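Local structure of transcriptional regulator (GntR family) (Enterococcus faecalis, 3DDV) at residues F14-P18 / P30-L35; S21-Q27 / P126-R131; L35-R39 / E67-S71. The protein probably acts as a GntR-family transcriptional regulator whose UTRA domain is thought to sense a small-molecule effector and so adjust binding of the regulator to DNA. All coordinates share one frame; numbering follows the deposited sequence.

Interaction 1. Residues F14-P18 / P30-L35; sequences FVAKP and PEDSIL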
ATOM      1  N   PHE B  14     -36.532  18.975   6.061  1.00 45.80           N
ATOM      2  CA  PHE B  14     -37.812  18.345   5.844  1.00 45.02           C
ATOM      3  C   PHE B  14     -37.760  16.831   5.949  1.00 44.29           C
ATOM      4  O   PHE B  14     -36.697  16.200   5.814  1.00 44.89           O
ATOM      5  CB  PHE B  14     -38.364  18.737   4.485  1.00 44.87           C
ATOM      6  CG  PHE B  14     -37.525  18.299   3.331  1.00 44.59           C
ATOM      7  CD1 PHE B  14     -36.785  19.211   2.625  1.00 44.02           C
ATOM      8  CD2 PHE B  14     -37.526  16.971   2.909  1.00 45.21           C
ATOM      9  CE1 PHE B  14     -36.032  18.815   1.540  1.00 45.96           C
ATOM     10  CE2 PHE B  14     -36.771  16.566   1.818  1.00 44.54           C
ATOM     11  CZ  PHE B  14     -36.036  17.485   1.124  1.00 44.63           C
ATOM     12  N   VAL B  15     -38.937  16.265   6.125  1.00 43.49           N
ATOM     13  CA  VAL B  15     -39.103  14.852   6.296  1.00 43.41           C
ATOM     14  C   VAL B  15     -39.361  14.176   4.954  1.00 43.85           C
ATOM     15  O   VAL B  15     -40.104  14.665   4.115  1.00 44.16           O
ATOM     16  CB  VAL B  15     -40.265  14.618   7.248  1.00 43.05           C
ATOM     17  CG1 VAL B  15     -40.606  13.191   7.349  1.00 42.02           C
ATOM     18  CG2 VAL B  15     -39.915  15.173   8.597  1.00 42.40           C
ATOM     19  N   ALA B  16     -38.741  13.033   4.748  1.00 44.56           N
ATOM     20  CA  ALA B  16     -38.846  12.326   3.481  1.00 44.69           C
ATOM     21  C   ALA B  16     -38.824  10.854   3.756  1.00 45.56           C
ATOM     22  O   ALA B  16     -38.428  10.422   4.832  1.00 46.06           O
ATOM     23  CB  ALA B  16     -37.708  12.677   2.591  1.00 43.79           C
ATOM     24  N   LYS B  17     -39.291  10.077   2.798  1.00 46.31           N
ATOM     25  CA  LYS B  17     -39.130   8.652   2.902  1.00 47.32           C
ATOM     26  C   LYS B  17     -37.729   8.435   2.356  1.00 47.08           C
ATOM     27  O   LYS B  17     -37.261   9.183   1.528  1.00 47.55           O
ATOM     28  CB  LYS B  17     -40.282   7.899   2.189  1.00 47.08           C
ATOM     29  CG  LYS B  17     -41.645   8.396   2.720  1.00 49.26           C
ATOM     30  CD  LYS B  17     -42.713   7.366   2.942  1.00 49.63           C
ATOM     31  CE  LYS B  17     -43.285   6.850   1.553  1.00 54.44           C
ATOM     32  NZ  LYS B  17     -44.785   6.525   1.492  1.00 50.61           N
ATOM     33  N   PRO B  18     -37.022   7.457   2.869  1.00 47.03           N
ATOM     34  CA  PRO B  18     -35.619   7.408   2.565  1.00 47.50           C
ATOM     35  C   PRO B  18     -35.328   6.931   1.161  1.00 47.37           C
ATOM     36  O   PRO B  18     -36.070   6.133   0.633  1.00 47.23           O
ATOM     37  CB  PRO B  18     -35.099   6.370   3.569  1.00 47.75           C
ATOM     38  CG  PRO B  18     -36.282   5.470   3.787  1.00 47.83           C
ATOM     39  CD  PRO B  18     -37.462   6.355   3.730  1.00 47.03           C
ATOM     40  N   PRO B  30     -38.334   1.032   3.257  1.00 53.25           N
ATOM     41  CA  PRO B  30     -38.902   2.170   2.582  1.00 53.02           C
ATOM     42  C   PRO B  30     -40.018   2.502   3.535  1.00 53.01           C
ATOM     43  O   PRO B  30     -40.396   1.621   4.348  1.00 54.66           O
ATOM     44  CB  PRO B  30     -39.441   1.567   1.286  1.00 53.13           C
ATOM     45  CG  PRO B  30     -39.808   0.141   1.672  1.00 52.75           C
ATOM     46  CD  PRO B  30     -38.656  -0.235   2.577  1.00 53.59           C
ATOM     47  N   GLU B  31     -40.545   3.704   3.509  1.00 51.87           N
ATOM     48  CA  GLU B  31     -41.652   4.007   4.435  1.00 51.91           C
ATOM     49  C   GLU B  31     -41.270   4.361   5.859  1.00 50.56           C
ATOM     50  O   GLU B  31     -42.103   4.903   6.547  1.00 49.87           O
ATOM     51  CB  GLU B  31     -42.730   2.882   4.490  1.00 52.64           C
ATOM     52  CG  GLU B  31     -43.209   2.336   3.118  1.00 54.99           C
ATOM     53  CD  GLU B  31     -43.779   3.444   2.243  1.00 58.60           C
ATOM     54  OE1 GLU B  31     -44.780   4.042   2.705  1.00 61.18           O
ATOM     55  OE2 GLU B  31     -43.207   3.739   1.145  1.00 58.99           O
ATOM     56  N   ASP B  32     -40.058   4.064   6.322  1.00 50.08           N
ATOM     57  CA  ASP B  32     -39.580   4.722   7.558  1.00 49.96           C
ATOM     58  C   ASP B  32     -39.089   6.132   7.225  1.00 49.17           C
ATOM     59  O   ASP B  32     -38.068   6.308   6.585  1.00 49.32           O
ATOM     60  CB  ASP B  32     -38.443   3.973   8.261  1.00 50.42           C
ATOM     61  CG  ASP B  32     -38.812   2.556   8.659  1.00 52.23           C
ATOM     62  OD1 ASP B  32     -39.994   2.305   8.980  1.00 49.25           O
ATOM     63  OD2 ASP B  32     -37.885   1.691   8.666  1.00 56.11           O
ATOM     64  N   SER B  33     -39.803   7.143   7.681  1.00 48.16           N
ATOM     65  CA  SER B  33     -39.376   8.504   7.454  1.00 47.49           C
ATOM     66  C   SER B  33     -38.042   8.788   8.080  1.00 46.69           C
ATOM     67  O   SER B  33     -37.699   8.239   9.129  1.00 46.07           O
ATOM     68  CB  SER B  33     -40.385   9.447   8.055  1.00 47.56           C
ATOM     69  OG  SER B  33     -41.614   9.240   7.402  1.00 49.46           O
ATOM     70  N   ILE B  34     -37.323   9.693   7.428  1.00 46.52           N
ATOM     71  CA  ILE B  34     -36.076  10.264   7.903  1.00 45.49           C
ATOM     72  C   ILE B  34     -36.244  11.785   7.884  1.00 45.62           C
ATOM     73  O   ILE B  34     -37.098  12.321   7.192  1.00 45.44           O
ATOM     74  CB  ILE B  34     -34.923   9.899   6.987  1.00 45.17           C
ATOM     75  CG1 ILE B  34     -35.204  10.413   5.556  1.00 45.25           C
ATOM     76  CG2 ILE B  34     -34.699   8.386   7.001  1.00 42.34           C
ATOM     77  CD1 ILE B  34     -34.008  11.038   4.794  1.00 44.50           C
ATOM     78  N   LEU B  35     -35.449  12.469   8.689  1.00 46.28           N
ATOM     79  CA  LEU B  35     -35.347  13.915   8.658  1.00 46.29           C
ATOM     80  C   LEU B  35     -34.143  14.215   7.811  1.00 46.83           C
ATOM     81  O   LEU B  35     -33.087  13.657   8.025  1.00 46.30           O
ATOM     82  CB  LEU B  35     -35.122  14.475  10.056  1.00 46.24           C
ATOM     83  CG  LEU B  35     -35.036  15.997  10.110  1.00 46.30           C
ATOM     84  CD1 LEU B  35     -36.400  16.592   9.651  1.00 43.82           C
ATOM     85  CD2 LEU B  35     -34.656  16.489  11.508  1.00 45.71           C
TER
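A16 and I34 form an antiparallel hydrogen-bonded pair, A16 N giving to I34 O at 3.0 Å and I34 N giving back to A16 O at 2.9 Å, while next to them V15 and L35 make a non-hydrogen-bonded pair with CA atoms 4.5 Å apart. Two residues further on, P18 has no N-H to offer D32 O; its CD sits against that oxygen instead, and the regular pairing stops where the strand gives way to loop.

Side chains leave the two strands by alternate faces. V15 and L35 share one face and cross nearly at right angles, V15 CG2 meeting L35 CD1 at 3.9 Å, with V15 CG1 leaning the other way onto S33 CB at 3.8 Å. With chi1 at 173° V15 turns CG2 beside its own backbone N, where it meets the leucine. Y57 and V60 add to this face. The other face carries A16 and I34; here I34 CG2 reaches P18 CB at 4.0 Å, and beyond it the isoleucine packs on E22 and L26 of helix 20-26.

At the end where the connection through helix 20-26 leaves and returns, K17 and E31 make an exposed salt bridge. K17 NZ meets E31 OE1 at 2.8 Å from the syn side, 21° out of the carboxylate plane, and both chains bend along the way to bring their ends together. D32 turns its carboxylate back to G29 N.

This is an antiparallel edge pair, with 8-16 outermost within the chain, whose connection holds a helix, at the start of the six-stranded antiparallel sheet of the UTRA domain, as in the chorismate lyase-like fold.

Interaction 2. Residues S21-Q27 / P126-R131; sequences SEMEKLQ and PFEYVR
K25 and Y129 make the unusual feature here: the tyrosine ring lies between the aliphatic part of one cationic side chain and the guanidinium of another. K25 CG stands 3.7 Å from the ring centroid and only 6° off the normal, a CH-pi contact over the centre of the face. R131 NE lies over the opposite face, 3.4 Å above the ring plane and offset toward the rim. The lysine bends at chi2 (-76°), which lays its chain over the ring and carries CE on toward Y129 OH, 4.0 Å away.

E22 comes to the ring from its edge, CG near the plane. Its OE2 then meets R131 at the guanidinium edge, with carboxylate and guanidinium planes steeply turned, 78° apart. The salt bridge is weak as a hydrogen bond: R131 NH2 is 3.3 Å from E22 OE2 and NH1 is further still. The stronger partner of that oxygen is S54 OG on strand 46-56, while E22 OE1 takes S19 N, so both carboxylate oxygens have partners in this buried setting.

Near the helix end the contact becomes apolar. L26 CD2 settles on the strand backbone, 3.5 Å from E128 N, and touches P126 CB and Y129 CB as well. P126 fits against the last turn, its CG 3.5 Å from L26 O, and the extended Q27 side chain runs across the proline ring. Q27, with positive phi, is the C-prime residue of a Schellman motif that ends the helix.

A bound magnesium ion lies about 3 Å from the side chain of S21. The whole is helix-on-sheet packing, with helix 20-26 lying against one face of the antiparallel sheet, as in related UTRA domains, where effectors are thought to bind beside such a sheet.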
ATOM      1  N   SER B  21     -29.761   4.507  -0.588  1.00 49.95           N
ATOM      2  CA  SER B  21     -28.553   4.559   0.198  1.00 49.61           C
ATOM      3  C   SER B  21     -28.961   4.918   1.634  1.00 49.66           C
ATOM      4  O   SER B  21     -28.363   4.434   2.596  1.00 49.35           O
ATOM      5  CB  SER B  21     -27.515   5.506  -0.402  1.00 49.01           C
ATOM      6  OG  SER B  21     -27.724   6.799   0.012  1.00 49.97           O
ATOM      7  N   GLU B  22     -30.020   5.708   1.781  1.00 49.14           N
ATOM      8  CA  GLU B  22     -30.433   6.060   3.111  1.00 49.16           C
ATOM      9  C   GLU B  22     -31.004   4.829   3.812  1.00 49.40           C
ATOM     10  O   GLU B  22     -30.781   4.634   4.988  1.00 49.08           O
ATOM     11  CB  GLU B  22     -31.405   7.245   3.087  1.00 49.18           C
ATOM     12  CG  GLU B  22     -30.708   8.553   2.726  1.00 48.36           C
ATOM     13  CD  GLU B  22     -31.651   9.743   2.580  1.00 47.87           C
ATOM     14  OE1 GLU B  22     -32.843   9.540   2.312  1.00 48.49           O
ATOM     15  OE2 GLU B  22     -31.191  10.891   2.730  1.00 43.16           O
ATOM     16  N   MET B  23     -31.733   3.986   3.093  1.00 50.38           N
ATOM     17  CA  MET B  23     -32.300   2.766   3.691  1.00 50.41           C
ATOM     18  C   MET B  23     -31.171   1.858   4.164  1.00 51.76           C
ATOM     19  O   MET B  23     -31.165   1.360   5.281  1.00 51.94           O
ATOM     20  CB  MET B  23     -33.147   2.021   2.670  1.00 50.70           C
ATOM     21  CG  MET B  23     -34.451   2.731   2.353  1.00 51.45           C
ATOM     22  SD  MET B  23     -35.438   1.888   1.102  1.00 48.27           S
ATOM     23  CE  MET B  23     -35.480   0.277   1.892  1.00 45.34           C
ATOM     24  N   GLU B  24     -30.207   1.674   3.287  1.00 53.13           N
ATOM     25  CA  GLU B  24     -29.104   0.793   3.530  1.00 53.62           C
ATOM     26  C   GLU B  24     -28.262   1.242   4.767  1.00 53.63           C
ATOM     27  O   GLU B  24     -28.082   0.461   5.709  1.00 53.82           O
ATOM     28  CB  GLU B  24     -28.287   0.732   2.219  1.00 54.72           C
ATOM     29  CG  GLU B  24     -27.288  -0.413   2.070  1.00 56.70           C
ATOM     30  CD  GLU B  24     -25.838   0.030   2.068  1.00 64.20           C
ATOM     31  OE1 GLU B  24     -25.543   1.196   2.414  1.00 69.18           O
ATOM     32  OE2 GLU B  24     -24.979  -0.804   1.710  1.00 70.36           O
ATOM     33  N   LYS B  25     -27.794   2.494   4.771  1.00 52.64           N
ATOM     34  CA  LYS B  25     -26.934   3.008   5.840  1.00 52.19           C
ATOM     35  C   LYS B  25     -27.658   3.206   7.170  1.00 51.74           C
ATOM     36  O   LYS B  25     -27.055   3.109   8.223  1.00 51.11           O
ATOM     37  CB  LYS B  25     -26.359   4.382   5.490  1.00 52.35           C
ATOM     38  CG  LYS B  25     -25.693   4.506   4.160  1.00 54.27           C
ATOM     39  CD  LYS B  25     -24.309   3.894   4.110  1.00 54.98           C
ATOM     40  CE  LYS B  25     -23.745   4.092   2.720  1.00 55.23           C
ATOM     41  NZ  LYS B  25     -22.494   3.310   2.531  1.00 58.74           N
ATOM     42  N   LEU B  26     -28.931   3.581   7.130  1.00 51.27           N
ATOM     43  CA  LEU B  26     -29.655   3.834   8.366  1.00 50.74           C
ATOM     44  C   LEU B  26     -30.459   2.596   8.740  1.00 50.78           C
ATOM     45  O   LEU B  26     -31.084   2.550   9.800  1.00 50.95           O
ATOM     46  CB  LEU B  26     -30.553   5.061   8.226  1.00 50.18           C
ATOM     47  CG  LEU B  26     -29.880   6.433   8.177  1.00 47.96           C
ATOM     48  CD1 LEU B  26     -30.940   7.568   8.072  1.00 46.25           C
ATOM     49  CD2 LEU B  26     -29.004   6.626   9.397  1.00 42.03           C
ATOM     50  N   GLN B  27     -30.410   1.598   7.857  1.00 50.93           N
ATOM     51  CA  GLN B  27     -31.022   0.302   8.073  1.00 51.30           C
ATOM     52  C   GLN B  27     -32.468   0.522   8.346  1.00 51.13           C
ATOM     53  O   GLN B  27     -32.911   0.407   9.474  1.00 51.14           O
ATOM     54  CB  GLN B  27     -30.364  -0.444   9.226  1.00 51.58           C
ATOM     55  CG  GLN B  27     -29.054  -1.114   8.871  1.00 51.59           C
ATOM     56  CD  GLN B  27     -28.232  -1.357  10.126  1.00 52.59           C
ATOM     57  OE1 GLN B  27     -28.807  -1.650  11.180  1.00 57.18           O
ATOM     58  NE2 GLN B  27     -26.897  -1.202  10.040  1.00 47.63           N
ATOM     59  N   PRO B 126     -28.090   2.524  13.776  1.00 55.20           N
ATOM     60  CA  PRO B 126     -27.739   3.769  13.090  1.00 54.19           C
ATOM     61  C   PRO B 126     -28.613   4.935  13.515  1.00 52.47           C
ATOM     62  O   PRO B 126     -29.829   4.778  13.672  1.00 52.28           O
ATOM     63  CB  PRO B 126     -28.024   3.463  11.629  1.00 54.04           C
ATOM     64  CG  PRO B 126     -28.059   1.956  11.521  1.00 55.27           C
ATOM     65  CD  PRO B 126     -28.436   1.430  12.851  1.00 55.35           C
ATOM     66  N   PHE B 127     -28.018   6.105  13.674  1.00 50.79           N
ATOM     67  CA  PHE B 127     -28.824   7.259  13.914  1.00 49.66           C
ATOM     68  C   PHE B 127     -28.478   8.450  13.039  1.00 49.26           C
ATOM     69  O   PHE B 127     -29.077   9.499  13.176  1.00 50.61           O
ATOM     70  CB  PHE B 127     -28.797   7.603  15.404  1.00 49.45           C
ATOM     71  CG  PHE B 127     -27.514   8.175  15.873  1.00 49.09           C
ATOM     72  CD1 PHE B 127     -27.282   9.538  15.784  1.00 49.51           C
ATOM     73  CD2 PHE B 127     -26.539   7.365  16.440  1.00 48.80           C
ATOM     74  CE1 PHE B 127     -26.083  10.086  16.232  1.00 50.25           C
ATOM     75  CE2 PHE B 127     -25.346   7.897  16.883  1.00 49.82           C
ATOM     76  CZ  PHE B 127     -25.098   9.264  16.780  1.00 49.75           C
ATOM     77  N   GLU B 128     -27.577   8.292  12.096  1.00 48.37           N
ATOM     78  CA  GLU B 128     -27.073   9.430  11.378  1.00 48.59           C
ATOM     79  C   GLU B 128     -26.435   8.939  10.085  1.00 48.49           C
ATOM     80  O   GLU B 128     -25.660   7.973  10.108  1.00 48.17           O
ATOM     81  CB  GLU B 128     -26.004  10.052  12.246  1.00 48.53           C
ATOM     82  CG  GLU B 128     -25.959  11.484  12.171  1.00 50.32           C
ATOM     83  CD  GLU B 128     -24.792  12.137  12.970  1.00 50.97           C
ATOM     84  OE1 GLU B 128     -23.680  11.515  13.189  1.00 48.10           O
ATOM     85  OE2 GLU B 128     -25.025  13.341  13.308  1.00 55.33           O
ATOM     86  N   TYR B 129     -26.738   9.572   8.958  1.00 47.88           N
ATOM     87  CA  TYR B 129     -25.951   9.346   7.747  1.00 47.72           C
ATOM     88  C   TYR B 129     -25.582  10.714   7.231  1.00 47.18           C
ATOM     89  O   TYR B 129     -26.421  11.479   6.822  1.00 47.44           O
ATOM     90  CB  TYR B 129     -26.781   8.590   6.717  1.00 47.75           C
ATOM     91  CG  TYR B 129     -26.102   8.428   5.391  1.00 47.52           C
ATOM     92  CD1 TYR B 129     -24.747   8.229   5.312  1.00 46.95           C
ATOM     93  CD2 TYR B 129     -26.824   8.433   4.214  1.00 46.25           C
ATOM     94  CE1 TYR B 129     -24.115   8.062   4.101  1.00 46.77           C
ATOM     95  CE2 TYR B 129     -26.192   8.237   2.986  1.00 46.54           C
ATOM     96  CZ  TYR B 129     -24.831   8.068   2.951  1.00 47.90           C
ATOM     97  OH  TYR B 129     -24.165   7.912   1.762  1.00 49.08           O
ATOM     98  N   VAL B 130     -24.326  11.056   7.296  1.00 47.14           N
ATOM     99  CA  VAL B 130     -23.940  12.454   7.135  1.00 46.73           C
ATOM    100  C   VAL B 130     -22.936  12.531   6.020  1.00 47.65           C
ATOM    101  O   VAL B 130     -22.033  11.692   5.916  1.00 48.37           O
ATOM    102  CB  VAL B 130     -23.388  13.064   8.475  1.00 46.73           C
ATOM    103  CG1 VAL B 130     -23.105  14.556   8.330  1.00 42.42           C
ATOM    104  CG2 VAL B 130     -24.391  12.797   9.614  1.00 43.30           C
ATOM    105  N   ARG B 131     -23.130  13.485   5.130  1.00 48.01           N
ATOM    106  CA  ARG B 131     -22.326  13.514   3.915  1.00 48.71           C
ATOM    107  C   ARG B 131     -21.913  14.954   3.773  1.00 48.75           C
ATOM    108  O   ARG B 131     -22.765  15.849   3.559  1.00 48.68           O
ATOM    109  CB  ARG B 131     -23.147  13.061   2.728  1.00 48.30           C
ATOM    110  CG  ARG B 131     -23.721  11.654   2.915  1.00 50.13           C
ATOM    111  CD  ARG B 131     -25.094  11.511   2.314  1.00 49.77           C
ATOM    112  NE  ARG B 131     -26.116  11.741   3.303  1.00 50.32           N
ATOM    113  CZ  ARG B 131     -27.421  11.731   3.037  1.00 49.41           C
ATOM    114  NH1 ARG B 131     -27.884  11.558   1.824  1.00 49.10           N
ATOM    115  NH2 ARG B 131     -28.277  11.936   3.996  1.00 51.37           N
TER

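Interaction 3. Residues L35-R39 / E67-S71; sequences LRMER and EITNS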
ATOM      1  N   LEU B  35     -35.449  12.469   8.689  1.00 46.28           N
ATOM      2  CA  LEU B  35     -35.347  13.915   8.658  1.00 46.29           C
ATOM      3  C   LEU B  35     -34.143  14.215   7.811  1.00 46.83           C
ATOM      4  O   LEU B  35     -33.087  13.657   8.025  1.00 46.30           O
ATOM      5  CB  LEU B  35     -35.122  14.475  10.056  1.00 46.24           C
ATOM      6  CG  LEU B  35     -35.036  15.997  10.110  1.00 46.30           C
ATOM      7  CD1 LEU B  35     -36.400  16.592   9.651  1.00 43.82           C
ATOM      8  CD2 LEU B  35     -34.656  16.489  11.508  1.00 45.71           C
ATOM      9  N   ARG B  36     -34.294  15.076   6.831  1.00 47.99           N
ATOM     10  CA  ARG B  36     -33.193  15.339   5.961  1.00 49.43           C
ATOM     11  C   ARG B  36     -32.921  16.778   6.046  1.00 49.82           C
ATOM     12  O   ARG B  36     -33.837  17.586   5.892  1.00 50.82           O
ATOM     13  CB  ARG B  36     -33.582  15.034   4.554  1.00 50.62           C
ATOM     14  CG  ARG B  36     -32.385  14.789   3.701  1.00 53.89           C
ATOM     15  CD  ARG B  36     -32.445  15.516   2.398  1.00 59.18           C
ATOM     16  NE  ARG B  36     -31.638  14.781   1.479  1.00 60.92           N
ATOM     17  CZ  ARG B  36     -32.013  13.637   0.915  1.00 66.27           C
ATOM     18  NH1 ARG B  36     -33.253  13.110   1.139  1.00 67.71           N
ATOM     19  NH2 ARG B  36     -31.141  13.024   0.088  1.00 67.71           N
ATOM     20  N   MET B  37     -31.686  17.114   6.349  1.00 50.15           N
ATOM     21  CA  MET B  37     -31.298  18.512   6.537  1.00 50.53           C
ATOM     22  C   MET B  37     -29.961  18.805   5.887  1.00 50.57           C
ATOM     23  O   MET B  37     -29.071  17.943   5.810  1.00 49.67           O
ATOM     24  CB  MET B  37     -31.333  18.919   8.003  1.00 50.08           C
ATOM     25  CG  MET B  37     -30.270  18.385   8.932  1.00 51.20           C
ATOM     26  SD  MET B  37     -30.232  19.344  10.482  1.00 51.62           S
ATOM     27  CE  MET B  37     -29.325  20.815   9.974  1.00 49.85           C
ATOM     28  N   GLU B  38     -29.889  19.997   5.313  1.00 51.66           N
ATOM     29  CA  GLU B  38     -28.741  20.452   4.542  1.00 52.46           C
ATOM     30  C   GLU B  38     -28.276  21.721   5.175  1.00 53.53           C
ATOM     31  O   GLU B  38     -29.108  22.549   5.547  1.00 53.65           O
ATOM     32  CB  GLU B  38     -29.154  20.789   3.134  1.00 52.43           C
ATOM     33  CG  GLU B  38     -29.335  19.587   2.302  1.00 54.18           C
ATOM     34  CD  GLU B  38     -29.911  19.868   0.953  1.00 54.07           C
ATOM     35  OE1 GLU B  38     -30.115  21.047   0.578  1.00 55.92           O
ATOM     36  OE2 GLU B  38     -30.172  18.873   0.281  1.00 57.93           O
ATOM     37  N   ARG B  39     -26.971  21.915   5.237  1.00 54.36           N
ATOM     38  CA  ARG B  39     -26.429  22.948   6.083  1.00 56.22           C
ATOM     39  C   ARG B  39     -25.062  23.417   5.569  1.00 55.31           C
ATOM     40  O   ARG B  39     -24.254  22.603   5.172  1.00 54.64           O
ATOM     41  CB  ARG B  39     -26.326  22.317   7.463  1.00 56.60           C
ATOM     42  CG  ARG B  39     -25.869  23.184   8.568  1.00 59.42           C
ATOM     43  CD  ARG B  39     -24.757  22.490   9.425  1.00 61.15           C
ATOM     44  NE  ARG B  39     -25.252  21.370  10.242  1.00 64.98           N
ATOM     45  CZ  ARG B  39     -25.885  21.500  11.415  1.00 66.66           C
ATOM     46  NH1 ARG B  39     -26.133  22.700  11.948  1.00 63.65           N
ATOM     47  NH2 ARG B  39     -26.282  20.400  12.055  1.00 68.83           N
ATOM     48  N   GLU B  67     -32.764  22.088  18.750  1.00 56.50           N
ATOM     49  CA  GLU B  67     -32.075  20.960  19.370  1.00 56.88           C
ATOM     50  C   GLU B  67     -31.439  20.171  18.271  1.00 57.09           C
ATOM     51  O   GLU B  67     -30.238  19.948  18.281  1.00 57.13           O
ATOM     52  CB  GLU B  67     -33.026  20.034  20.129  1.00 56.55           C
ATOM     53  CG  GLU B  67     -33.573  20.591  21.407  1.00 57.12           C
ATOM     54  CD  GLU B  67     -34.766  19.801  21.947  1.00 57.60           C
ATOM     55  OE1 GLU B  67     -35.707  19.549  21.178  1.00 58.04           O
ATOM     56  OE2 GLU B  67     -34.784  19.453  23.153  1.00 59.58           O
ATOM     57  N   ILE B  68     -32.246  19.769  17.297  1.00 57.54           N
ATOM     58  CA  ILE B  68     -31.716  18.957  16.197  1.00 58.10           C
ATOM     59  C   ILE B  68     -30.601  19.643  15.457  1.00 58.31           C
ATOM     60  O   ILE B  68     -29.635  18.999  15.115  1.00 58.35           O
ATOM     61  CB  ILE B  68     -32.794  18.510  15.204  1.00 57.62           C
ATOM     62  CG1 ILE B  68     -33.754  17.548  15.929  1.00 57.78           C
ATOM     63  CG2 ILE B  68     -32.126  17.865  13.999  1.00 56.58           C
ATOM     64  CD1 ILE B  68     -35.061  17.223  15.213  1.00 57.61           C
ATOM     65  N   THR B  69     -30.724  20.941  15.228  1.00 59.31           N
ATOM     66  CA  THR B  69     -29.768  21.652  14.393  1.00 60.56           C
ATOM     67  C   THR B  69     -28.498  22.006  15.126  1.00 61.36           C
ATOM     68  O   THR B  69     -27.428  21.831  14.565  1.00 62.44           O
ATOM     69  CB  THR B  69     -30.373  22.904  13.720  1.00 60.50           C
ATOM     70  OG1 THR B  69     -31.428  23.433  14.529  1.00 62.21           O
ATOM     71  CG2 THR B  69     -30.965  22.542  12.363  1.00 60.20           C
ATOM     72  N   ASN B  70     -28.592  22.429  16.384  1.00 62.34           N
ATOM     73  CA  ASN B  70     -27.402  22.896  17.133  1.00 62.99           C
ATOM     74  C   ASN B  70     -26.916  21.977  18.276  1.00 63.58           C
ATOM     75  O   ASN B  70     -25.810  22.153  18.766  1.00 64.54           O
ATOM     76  CB  ASN B  70     -27.633  24.297  17.740  1.00 63.60           C
ATOM     77  CG  ASN B  70     -28.474  25.210  16.842  1.00 65.59           C
ATOM     78  OD1 ASN B  70     -29.656  25.475  17.134  1.00 67.25           O
ATOM     79  ND2 ASN B  70     -27.883  25.664  15.730  1.00 66.68           N
ATOM     80  N   SER B  71     -27.718  21.024  18.728  1.00 63.29           N
ATOM     81  CA  SER B  71     -27.389  20.305  19.960  1.00 62.82           C
ATOM     82  C   SER B  71     -27.643  18.827  19.779  1.00 62.07           C
ATOM     83  O   SER B  71     -28.119  18.131  20.692  1.00 61.87           O
ATOM     84  CB  SER B  71     -28.282  20.834  21.087  1.00 63.27           C
ATOM     85  OG  SER B  71     -28.362  22.247  21.049  1.00 64.10           O
TER
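R39, M37 and L35, alternate residues of strand 34-43, all face helix 65-70, in the helix-on-sheet packing of the antiparallel UTRA domain. The contact is small, about 223 Å² summed over both sides, and the nearest CA atoms, those of M37 and T69, stay 8.6 Å apart, so the backbones keep their distance and side chains of the strand reach over to the helix, to the I68 and T69 side chains and to the T69 carbonyl.

The close part centres on T69. M37 crosses it obliquely and lays CE 3.4 Å from T69 CG2; the bend at chi3 (-79°) turns this methyl back over R39, where it sits 3.7 Å above the middle of the guanidinium face. Two residues earlier on the strand, L35 and I68 meet tip to tip, L35 CD2 lying 3.8 Å from I68 CD1 and just as near CG2. Y13 of strand 8-16 and V60 complete this apolar patch. M37 SD touches I68 CG2 more loosely, at 4.3 Å.

Away from the sheet the packing soon ends. N70 turns its CB away from the strand into an exposed position, and T69, only partly buried, keeps its hydroxyl on its own helix with a weak bond to S66 O.

The polar anchor lies at the last turn of this short helix, whose carbonyls would be expected to carry some negative helix-end character and so suit a cation. E51 pairs with R39 NE in a salt bridge, which would help fix the guanidinium's orientation. That leaves the outer two nitrogens for one backbone oxygen: R39 NH1 and NH2 both donate to T69 O, at 3.0 and 3.1 Å, with the oxygen in the guanidinium plane and NH2 arriving on a lone pair.

How the interactions relate
From the N terminus, strand 8-16 leads into helix 20-26 and then strand 34-43; interaction 1 closes this short loop by pairing the two strands. The helix inside it goes on to make interaction 2 with strand 126-135, so the two contacts cross along the chain, and P18 and P30 both touch M23 of that helix. Interaction 3 follows interaction 1 in series, sharing L35, and is nested within the long loop that interaction 2 closes. R36 joins them: its N probably bonds to F14 O, and its guanidinium forms a long, weak ion pair with E22. Between them, interactions 2 and 3 set helices 20-26 and 65-70 on opposite faces of one sheet.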